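Local coordinates for uncharacterized protein (Pyrococcus furiosus, PDB 4XM2), which is of unknown function but, as a zinc-binding member of the GlcNAc-PI de-N-acetylase family, probably removes an acetyl group by hydrolysing an N-acetyl amide, perhaps of a sugar, at residues I35-H40 and I63-T68; P41-I46 and L189-K194; Y109-L114 and H148-R153. All coordinates share one frame; numbering follows the deposited sequence.

Overall arrangement
The three interactions converge on one zinc ion, bound by H40 of interaction 1, D43 of interaction 2, H151 of interaction 3 and two waters. This is consistent with the metal site of a de-N-acetylase. Interactions 1 and 2 have centres about 11 Å apart and interlock: E38 OE1 accepts from C44 N at 2.8 Å, and Y190 OH bonds I37 O at 3.0 Å. Interaction 3, its centre about 12 Å from that of interaction 1, joins it through H40 NE2 and D150 OD2, 3.0 Å apart. Interactions 2 and 3 have centres about 15 Å apart but meet where Y191 CE2 lies 3.6 Å from H151 CE1.

Interaction 1. Residues I35-H40 and I63-T68; sequences ICIEPH and IYICMT. With ZN (zinc ion), chain J.
E38 reaches across to C66 in the parallel pairing of strands 35-38 and 63-68, whose axes approach to 4.7 Å at 20°. Its CB lies 4.2 Å from I65 O. CG, set between the backbone N and the carbonyl carbon (chi1 54°), closes on that oxygen to 3.5 Å, and this torsion leads the extended chain over the neighbouring strand. CD then meets C66 SG, OE2 passes 3.6 Å from C66 CB, and OE1 accepts from C44 N. The E38 backbone is gripped from both ends: N donates to I65 O at 2.7 Å, nearly straight (171°), while O accepts from M67 N. Farther along, T68 OG1 donates to P39 O at 2.6 Å in the carbonyl plane, assisted weakly by T68 N. A valine at T68 would probably leave P39 O with that weak bond alone from this strand, and would take away the hydroxyl that lies alongside H40 CD2, 2.9 Å from it. The same ring binds zinc through ND1 and D150 through NE2. The contact closes a beta-alpha-beta unit: C36, E38 and Y64 face helix 43-57, I37 packs on helix 149-164, I65 on helix 118-131, and strand 103-109 flanks 63-68.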
loop_
_atom_site.group_PDB
_atom_site.type_symbol
_atom_site.label_atom_id
_atom_site.label_comp_id
_atom_site.label_asym_id
_atom_site.label_seq_id
_atom_site.Cartn_x
_atom_site.Cartn_y
_atom_site.Cartn_z
ATOM N N ILE D 35 9.741 -8.951 -27.645
ATOM C CA ILE D 35 9.742 -7.850 -26.704
ATOM C C ILE D 35 10.957 -7.878 -25.790
ATOM O O ILE D 35 11.283 -8.904 -25.177
ATOM C CB ILE D 35 8.431 -7.769 -25.942
ATOM C CG1 ILE D 35 7.286 -7.582 -26.960
ATOM C CG2 ILE D 35 8.493 -6.610 -24.932
ATOM C CD1 ILE D 35 5.855 -7.476 -26.351
ATOM N N CYS D 36 11.653 -6.740 -25.785
ATOM C CA CYS D 36 12.721 -6.471 -24.870
ATOM C C CYS D 36 12.207 -5.532 -23.772
ATOM O O CYS D 36 11.925 -4.381 -24.030
ATOM C CB CYS D 36 13.925 -5.896 -25.640
ATOM S SG CYS D 36 14.524 -7.037 -27.006
ATOM N N ILE D 37 12.051 -6.046 -22.552
ATOM C CA ILE D 37 11.570 -5.233 -21.407
ATOM C C ILE D 37 12.786 -4.642 -20.688
ATOM O O ILE D 37 13.639 -5.407 -20.284
ATOM C CB ILE D 37 10.727 -6.128 -20.434
ATOM C CG1 ILE D 37 9.495 -6.651 -21.185
ATOM C CG2 ILE D 37 10.345 -5.377 -19.241
ATOM C CD1 ILE D 37 8.634 -7.666 -20.473
ATOM N N GLU D 38 12.902 -3.309 -20.579
ATOM C CA GLU D 38 14.014 -2.698 -19.873
ATOM C C GLU D 38 13.556 -1.906 -18.659
ATOM O O GLU D 38 12.474 -1.304 -18.692
ATOM C CB GLU D 38 14.906 -1.815 -20.780
ATOM C CG GLU D 38 14.176 -0.745 -21.543
ATOM C CD GLU D 38 15.104 0.156 -22.341
ATOM O OE1 GLU D 38 16.297 -0.178 -22.481
ATOM O OE2 GLU D 38 14.641 1.214 -22.823
ATOM N N PRO D 39 14.353 -1.909 -17.575
ATOM C CA PRO D 39 13.990 -1.103 -16.354
ATOM C C PRO D 39 14.129 0.399 -16.555
ATOM O O PRO D 39 13.316 1.167 -16.035
ATOM C CB PRO D 39 14.984 -1.570 -15.307
ATOM C CG PRO D 39 15.533 -2.933 -15.861
ATOM C CD PRO D 39 15.460 -2.858 -17.332
ATOM N N HIS D 40 15.163 0.815 -17.296
ATOM C CA HIS D 40 15.427 2.239 -17.567
ATOM C C HIS D 40 15.751 2.405 -19.041
ATOM O O HIS D 40 16.051 1.427 -19.695
ATOM C CB HIS D 40 16.637 2.744 -16.758
ATOM C CG HIS D 40 16.489 2.552 -15.289
ATOM N ND1 HIS D 40 17.177 1.579 -14.601
ATOM C CD2 HIS D 40 15.655 3.141 -14.389
ATOM C CE1 HIS D 40 16.808 1.609 -13.325
ATOM N NE2 HIS D 40 15.876 2.539 -13.177
ATOM N N ILE D 63 10.493 -4.983 -30.315
ATOM C CA ILE D 63 9.760 -3.949 -29.568
ATOM C C ILE D 63 10.281 -3.748 -28.131
ATOM O O ILE D 63 10.427 -4.707 -27.389
ATOM C CB ILE D 63 8.257 -4.265 -29.571
ATOM C CG1 ILE D 63 7.712 -4.181 -31.007
ATOM C CG2 ILE D 63 7.515 -3.271 -28.709
ATOM C CD1 ILE D 63 6.343 -4.753 -31.168
ATOM N N TYR D 64 10.612 -2.510 -27.776
ATOM C CA TYR D 64 10.946 -2.181 -26.396
ATOM C C TYR D 64 9.691 -1.935 -25.544
ATOM O O TYR D 64 8.707 -1.327 -26.018
ATOM C CB TYR D 64 11.829 -0.911 -26.333
ATOM C CG TYR D 64 13.295 -1.097 -26.746
ATOM C CD1 TYR D 64 13.759 -2.319 -27.208
ATOM C CD2 TYR D 64 14.186 -0.036 -26.695
ATOM C CE1 TYR D 64 15.084 -2.477 -27.605
ATOM C CE2 TYR D 64 15.508 -0.183 -27.094
ATOM C CZ TYR D 64 15.932 -1.413 -27.575
ATOM O OH TYR D 64 17.225 -1.608 -27.962
ATOM N N ILE D 65 9.727 -2.391 -24.287
ATOM C CA ILE D 65 8.918 -1.763 -23.207
ATOM C C ILE D 65 9.963 -1.190 -22.204
ATOM O O ILE D 65 10.838 -1.916 -21.713
ATOM C CB ILE D 65 7.969 -2.735 -22.451
ATOM C CG1 ILE D 65 6.936 -3.343 -23.364
ATOM C CG2 ILE D 65 7.270 -1.989 -21.250
ATOM C CD1 ILE D 65 6.374 -4.684 -22.862
ATOM N N CYS D 66 9.898 0.096 -21.948
ATOM C CA CYS D 66 10.732 0.726 -20.958
ATOM C C CYS D 66 9.902 1.020 -19.678
ATOM O O CYS D 66 8.919 1.756 -19.734
ATOM C CB CYS D 66 11.345 2.009 -21.496
ATOM S SG CYS D 66 12.603 2.533 -20.300
ATOM N N MET D 67 10.271 0.370 -18.577
ATOM C CA MET D 67 9.472 0.350 -17.300
ATOM C C MET D 67 9.392 1.707 -16.676
ATOM O O MET D 67 8.306 2.126 -16.274
ATOM C CB MET D 67 10.041 -0.627 -16.275
ATOM C CG MET D 67 10.078 -2.058 -16.777
ATOM S SD MET D 67 8.514 -2.743 -17.327
ATOM C CE MET D 67 7.426 -2.611 -15.881
ATOM N N THR D 68 10.516 2.415 -16.685
ATOM C CA THR D 68 10.597 3.735 -16.074
ATOM C C THR D 68 10.998 4.870 -17.005
ATOM O O THR D 68 11.347 4.678 -18.181
ATOM C CB THR D 68 11.510 3.755 -14.783
ATOM O OG1 THR D 68 12.887 3.597 -15.127
ATOM C CG2 THR D 68 11.083 2.664 -13.748
HETATM ZN ZN ZN J . 18.809 0.328 -15.325
HETATM O O HOH W 1 20.298 1.754 -16.461
HETATM O O HOH W 2 20.228 1.400 -14.185
#

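Interaction 2. Residues P41-I46 and L189-K194; sequences PDDCAI and LYYTHK. With ZN (zinc ion), chain J.
The polar part of the contact is a hydrogen bond from Y191 OH to D43 OD1, 2.8 Å long. It uses the anti lone pair of OD1, on the side away from the other oxygen. The carboxylate and the phenol ring are turned 80° apart, so the tyrosine meets the acid crosswise through its hydroxyl. Metal coordination falls to the other oxygen, D43 OD2, 2.4 Å from the zinc. A chi1 of -67° sets CG anti to the carbonyl carbon, and chi2 of -68° then turns OD2 to the zinc and OD1 to the tyrosine. Within 41-46, water 1, itself on the zinc, joins the neighbouring carboxylates, donating to D42 OD1 at 2.7 Å and to D43 OD1 at 3.1 Å. OD1 is therefore shared by the tyrosine and the water, which probably restrains rotation of the carboxylate.

Apolar contacts are few. I46 CG2 lies in the plane of the Y191 ring at its edge, 4.0 Å from CE1, and this edge approach also brings it within 3.3 Å of Y191 OH. I260 of a second subunit packs on both I46 and Y191.

Together these contacts tie the first turn of helix 43-57 to the end of strand 186-190, an outermost strand of the parallel sheet; Y190 OH reaches past strand 135-139 to bond I37 O on strand 33-38.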
loop_
_atom_site.group_PDB
_atom_site.type_symbol
_atom_site.label_atom_id
_atom_site.label_comp_id
_atom_site.label_asym_id
_atom_site.label_seq_id
_atom_site.Cartn_x
_atom_site.Cartn_y
_atom_site.Cartn_z
ATOM N N PRO D 41 15.711 3.649 -19.544
ATOM C CA PRO D 41 16.307 4.002 -20.835
ATOM C C PRO D 41 17.795 3.722 -20.839
ATOM O O PRO D 41 18.547 4.377 -20.084
ATOM C CB PRO D 41 16.106 5.525 -20.937
ATOM C CG PRO D 41 14.968 5.831 -19.944
ATOM C CD PRO D 41 15.132 4.812 -18.855
ATOM N N ASP D 42 18.202 2.778 -21.690
ATOM C CA ASP D 42 19.592 2.345 -21.840
ATOM C C ASP D 42 19.855 0.900 -21.464
ATOM O O ASP D 42 20.907 0.376 -21.818
ATOM C CB ASP D 42 20.633 3.318 -21.213
ATOM C CG ASP D 42 20.864 3.103 -19.664
ATOM O OD1 ASP D 42 20.430 2.082 -19.092
ATOM O OD2 ASP D 42 21.515 3.990 -19.033
ATOM N N ASP D 43 18.916 0.210 -20.814
ATOM C CA ASP D 43 19.257 -1.174 -20.418
ATOM C C ASP D 43 19.251 -2.189 -21.532
ATOM O O ASP D 43 20.166 -3.006 -21.598
ATOM C CB ASP D 43 18.473 -1.690 -19.215
ATOM C CG ASP D 43 18.838 -0.959 -17.981
ATOM O OD1 ASP D 43 19.981 -1.129 -17.519
ATOM O OD2 ASP D 43 17.981 -0.184 -17.502
ATOM N N CYS D 44 18.252 -2.127 -22.409
ATOM C CA CYS D 44 18.234 -2.988 -23.596
ATOM C C CYS D 44 19.564 -2.952 -24.395
ATOM O O CYS D 44 20.163 -3.987 -24.719
ATOM C CB CYS D 44 17.018 -2.666 -24.480
ATOM S SG CYS D 44 15.537 -3.441 -23.831
ATOM N N ALA D 45 20.026 -1.752 -24.638
ATOM C CA ALA D 45 21.267 -1.493 -25.333
ATOM C C ALA D 45 22.523 -1.974 -24.593
ATOM O O ALA D 45 23.436 -2.462 -25.238
ATOM C CB ALA D 45 21.370 -0.011 -25.653
ATOM N N ILE D 46 22.567 -1.846 -23.267
ATOM C CA ILE D 46 23.725 -2.237 -22.447
ATOM C C ILE D 46 23.747 -3.740 -22.265
ATOM O O ILE D 46 24.819 -4.379 -22.334
ATOM C CB ILE D 46 23.703 -1.554 -21.035
ATOM C CG1 ILE D 46 24.000 -0.085 -21.151
ATOM C CG2 ILE D 46 24.675 -2.221 -20.052
ATOM C CD1 ILE D 46 23.783 0.629 -19.882
ATOM N N LEU D 189 16.459 -14.407 -20.310
ATOM C CA LEU D 189 16.893 -13.405 -19.301
ATOM C C LEU D 189 18.302 -12.923 -19.612
ATOM O O LEU D 189 19.238 -13.717 -19.790
ATOM C CB LEU D 189 16.812 -14.005 -17.887
ATOM C CG LEU D 189 15.521 -14.644 -17.391
ATOM C CD1 LEU D 189 15.684 -15.256 -16.054
ATOM C CD2 LEU D 189 14.376 -13.600 -17.290
ATOM N N TYR D 190 18.468 -11.625 -19.697
ATOM C CA TYR D 190 19.783 -11.061 -19.869
ATOM C C TYR D 190 20.241 -10.407 -18.585
ATOM O O TYR D 190 19.489 -10.358 -17.619
ATOM C CB TYR D 190 19.789 -10.050 -21.021
ATOM C CG TYR D 190 18.927 -8.839 -20.831
ATOM C CD1 TYR D 190 17.584 -8.846 -21.192
ATOM C CD2 TYR D 190 19.467 -7.657 -20.286
ATOM C CE1 TYR D 190 16.811 -7.677 -21.037
ATOM C CE2 TYR D 190 18.695 -6.509 -20.121
ATOM C CZ TYR D 190 17.363 -6.530 -20.506
ATOM O OH TYR D 190 16.609 -5.390 -20.307
ATOM N N TYR D 191 21.456 -9.877 -18.583
ATOM C CA TYR D 191 22.107 -9.470 -17.333
ATOM C C TYR D 191 22.039 -10.667 -16.381
ATOM O O TYR D 191 21.457 -10.556 -15.311
ATOM C CB TYR D 191 21.368 -8.316 -16.618
ATOM C CG TYR D 191 21.484 -6.930 -17.140
ATOM C CD1 TYR D 191 22.645 -6.465 -17.715
ATOM C CD2 TYR D 191 20.435 -6.047 -17.007
ATOM C CE1 TYR D 191 22.772 -5.167 -18.135
ATOM C CE2 TYR D 191 20.558 -4.733 -17.457
ATOM C CZ TYR D 191 21.713 -4.311 -18.048
ATOM O OH TYR D 191 21.829 -2.980 -18.487
ATOM N N THR D 192 22.622 -11.792 -16.757
ATOM C CA THR D 192 22.481 -12.990 -15.948
ATOM C C THR D 192 23.860 -13.517 -15.620
ATOM O O THR D 192 24.789 -13.352 -16.427
ATOM C CB THR D 192 21.659 -14.038 -16.718
ATOM O OG1 THR D 192 21.574 -15.268 -15.978
ATOM C CG2 THR D 192 22.255 -14.302 -18.106
ATOM N N HIS D 193 24.022 -14.138 -14.450
ATOM C CA HIS D 193 25.312 -14.704 -14.130
ATOM C C HIS D 193 25.341 -16.197 -14.459
ATOM O O HIS D 193 26.411 -16.805 -14.384
ATOM C CB HIS D 193 25.723 -14.459 -12.668
ATOM C CG HIS D 193 25.082 -15.392 -11.696
ATOM N ND1 HIS D 193 23.710 -15.539 -11.603
ATOM C CD2 HIS D 193 25.615 -16.221 -10.760
ATOM C CE1 HIS D 193 23.420 -16.428 -10.661
ATOM N NE2 HIS D 193 24.558 -16.853 -10.127
ATOM N N LYS D 194 24.179 -16.756 -14.831
ATOM C CA LYS D 194 24.046 -18.174 -15.204
ATOM C C LYS D 194 23.522 -18.392 -16.629
ATOM O O LYS D 194 22.553 -19.112 -16.826
ATOM C CB LYS D 194 23.115 -18.910 -14.207
ATOM C CG LYS D 194 23.734 -19.097 -12.830
ATOM C CD LYS D 194 24.701 -20.299 -12.755
ATOM C CE LYS D 194 25.343 -20.292 -11.376
ATOM N NZ LYS D 194 26.854 -20.399 -11.513
HETATM ZN ZN ZN J . 18.809 0.328 -15.325
HETATM O O HOH W 1 20.298 1.754 -16.461
HETATM O O HOH W 2 20.228 1.400 -14.185
#

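Interaction 3. Residues Y109-L114 and H148-R153; sequences YRDTEL and HPDHRR. With ZN (zinc ion), chain J.
D150 OD2 takes the backbone N-H of T112 on its syn lone pair at 2.6 Å, with an N-H...O angle of 154°. The same oxygen also accepts a weak bond from H148 NE2, 3.1 Å away. D150 OD1 grips the loop a second time: L114 N donates from the syn side at 3.2 Å, though 29° out of the carboxylate plane, and water 3 adds a bond of 2.7 Å. One carboxylate thus spans two amides of the segment, and with both its oxygens held it is probably restrained from turning. T112 N lies within the type II turn R110-E113, in which T112 OG1 also closes on D111 O at 2.6 Å, and L114 N follows directly after it. L114 O is met by R153 NH1 at 2.9 Å, lying close to the guanidinium plane, and by water 3 as well. R153, extended from CG to NE, runs past L114 in the opposite direction, its CB 4.0 Å from L114 CD2. H151, one residue after D150, binds zinc through NE2. H148, D150 and H151 belong to an HPDH sequence characteristic of this deacetylase family; D150, whose OD2 also accepts a full hydrogen bond from H40 NE2, is placed as a second-shell residue that probably steadies this zinc ligand.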
loop_
_atom_site.group_PDB
_atom_site.type_symbol
_atom_site.label_atom_id
_atom_site.label_comp_id
_atom_site.label_asym_id
_atom_site.label_seq_id
_atom_site.Cartn_x
_atom_site.Cartn_y
_atom_site.Cartn_z
ATOM N N TYR D 109 6.462 4.889 -15.140
ATOM C CA TYR D 109 6.671 4.845 -13.655
ATOM C C TYR D 109 7.910 5.632 -13.382
ATOM O O TYR D 109 8.818 5.602 -14.172
ATOM C CB TYR D 109 6.789 3.385 -13.170
ATOM C CG TYR D 109 5.454 2.717 -13.365
ATOM C CD1 TYR D 109 4.363 3.064 -12.537
ATOM C CD2 TYR D 109 5.239 1.820 -14.401
ATOM C CE1 TYR D 109 3.129 2.474 -12.719
ATOM C CE2 TYR D 109 4.034 1.225 -14.581
ATOM C CZ TYR D 109 2.947 1.610 -13.744
ATOM O OH TYR D 109 1.662 1.088 -13.880
ATOM N N ARG D 110 7.952 6.379 -12.292
ATOM C CA ARG D 110 9.165 7.147 -11.991
ATOM C C ARG D 110 10.290 6.206 -11.566
ATOM O O ARG D 110 10.070 5.230 -10.792
ATOM C CB ARG D 110 8.879 8.241 -10.938
ATOM C CG ARG D 110 10.074 9.131 -10.629
ATOM C CD ARG D 110 9.697 10.323 -9.766
ATOM N NE ARG D 110 8.716 11.178 -10.451
ATOM C CZ ARG D 110 8.149 12.228 -9.889
ATOM N NH1 ARG D 110 8.512 12.562 -8.661
ATOM N NH2 ARG D 110 7.267 12.975 -10.561
ATOM N N ASP D 111 11.459 6.453 -12.144
ATOM C CA ASP D 111 12.771 5.865 -11.808
ATOM C C ASP D 111 12.958 5.788 -10.265
ATOM O O ASP D 111 12.768 6.787 -9.547
ATOM C CB ASP D 111 13.807 6.804 -12.492
ATOM C CG ASP D 111 15.254 6.322 -12.414
ATOM O OD1 ASP D 111 15.578 5.188 -11.942
ATOM O OD2 ASP D 111 16.105 7.119 -12.851
ATOM N N THR D 112 13.355 4.620 -9.780
ATOM C CA THR D 112 13.450 4.272 -8.351
ATOM C C THR D 112 12.108 4.052 -7.633
ATOM O O THR D 112 12.122 3.805 -6.445
ATOM C CB THR D 112 14.335 5.216 -7.482
ATOM O OG1 THR D 112 13.633 6.415 -7.118
ATOM C CG2 THR D 112 15.696 5.532 -8.184
ATOM N N GLU D 113 10.973 4.109 -8.364
ATOM C CA GLU D 113 9.625 4.038 -7.773
ATOM C C GLU D 113 8.771 3.068 -8.548
ATOM O O GLU D 113 7.576 3.066 -8.455
ATOM C CB GLU D 113 8.969 5.441 -7.700
ATOM C CG GLU D 113 9.737 6.421 -6.872
ATOM C CD GLU D 113 9.121 7.816 -6.797
ATOM O OE1 GLU D 113 8.052 8.091 -7.395
ATOM O OE2 GLU D 113 9.752 8.682 -6.170
ATOM N N LEU D 114 9.383 2.197 -9.309
ATOM C CA LEU D 114 8.591 1.219 -10.041
ATOM C C LEU D 114 7.943 0.212 -9.079
ATOM O O LEU D 114 8.632 -0.449 -8.328
ATOM C CB LEU D 114 9.458 0.474 -11.049
ATOM C CG LEU D 114 8.686 -0.747 -11.581
ATOM C CD1 LEU D 114 7.694 -0.282 -12.595
ATOM C CD2 LEU D 114 9.691 -1.767 -12.154
ATOM N N HIS D 148 19.527 -2.631 -7.610
ATOM C CA HIS D 148 18.445 -1.741 -8.018
ATOM C C HIS D 148 17.073 -2.401 -7.951
ATOM O O HIS D 148 16.775 -3.260 -8.782
ATOM C CB HIS D 148 18.652 -1.158 -9.420
ATOM C CG HIS D 148 17.999 0.172 -9.602
ATOM N ND1 HIS D 148 18.700 1.302 -9.984
ATOM C CD2 HIS D 148 16.727 0.584 -9.362
ATOM C CE1 HIS D 148 17.878 2.342 -10.016
ATOM N NE2 HIS D 148 16.678 1.938 -9.624
ATOM N N PRO D 149 16.177 -1.921 -7.052
ATOM C CA PRO D 149 14.844 -2.552 -6.974
ATOM C C PRO D 149 14.106 -2.569 -8.298
ATOM O O PRO D 149 13.444 -3.563 -8.572
ATOM C CB PRO D 149 14.073 -1.694 -5.948
ATOM C CG PRO D 149 14.800 -0.433 -5.907
ATOM C CD PRO D 149 16.265 -0.794 -6.114
ATOM N N ASP D 150 14.201 -1.482 -9.078
ATOM C CA ASP D 150 13.589 -1.383 -10.412
ATOM C C ASP D 150 14.040 -2.536 -11.320
ATOM O O ASP D 150 13.270 -2.981 -12.175
ATOM C CB ASP D 150 14.008 -0.078 -11.148
ATOM C CG ASP D 150 13.383 1.220 -10.565
ATOM O OD1 ASP D 150 12.426 1.161 -9.787
ATOM O OD2 ASP D 150 13.863 2.351 -10.916
ATOM N N HIS D 151 15.276 -3.021 -11.136
ATOM C CA HIS D 151 15.820 -4.114 -11.954
ATOM C C HIS D 151 15.264 -5.418 -11.498
ATOM O O HIS D 151 14.697 -6.188 -12.265
ATOM C CB HIS D 151 17.371 -4.163 -11.881
ATOM C CG HIS D 151 18.027 -3.291 -12.890
ATOM N ND1 HIS D 151 18.866 -3.798 -13.874
ATOM C CD2 HIS D 151 17.906 -1.955 -13.136
ATOM C CE1 HIS D 151 19.245 -2.804 -14.655
ATOM N NE2 HIS D 151 18.698 -1.681 -14.227
ATOM N N ARG D 152 15.417 -5.685 -10.225
ATOM C CA ARG D 152 14.814 -6.888 -9.678
ATOM C C ARG D 152 13.332 -6.870 -10.121
ATOM O O ARG D 152 12.835 -7.832 -10.631
ATOM C CB ARG D 152 14.934 -6.902 -8.138
ATOM C CG ARG D 152 16.347 -6.779 -7.627
ATOM C CD ARG D 152 16.410 -7.201 -6.098
ATOM N NE ARG D 152 15.787 -6.176 -5.275
ATOM C CZ ARG D 152 16.417 -5.192 -4.649
ATOM N NH1 ARG D 152 17.734 -5.072 -4.710
ATOM N NH2 ARG D 152 15.718 -4.348 -3.916
ATOM N N ARG D 153 12.641 -5.759 -9.976
ATOM C CA ARG D 153 11.200 -5.834 -10.125
ATOM C C ARG D 153 10.818 -6.045 -11.581
ATOM O O ARG D 153 9.890 -6.768 -11.867
ATOM C CB ARG D 153 10.525 -4.634 -9.493
ATOM C CG ARG D 153 10.532 -4.737 -7.956
ATOM C CD ARG D 153 10.328 -3.377 -7.327
ATOM N NE ARG D 153 9.953 -3.582 -5.950
ATOM C CZ ARG D 153 9.328 -2.677 -5.179
ATOM N NH1 ARG D 153 8.924 -1.466 -5.651
ATOM N NH2 ARG D 153 9.066 -3.014 -3.921
HETATM ZN ZN ZN J . 18.809 0.328 -15.325
HETATM O O HOH W 3 11.299 -0.229 -7.776
HETATM O O HOH W 1 20.298 1.754 -16.461
HETATM O O HOH W 2 20.228 1.400 -14.185
#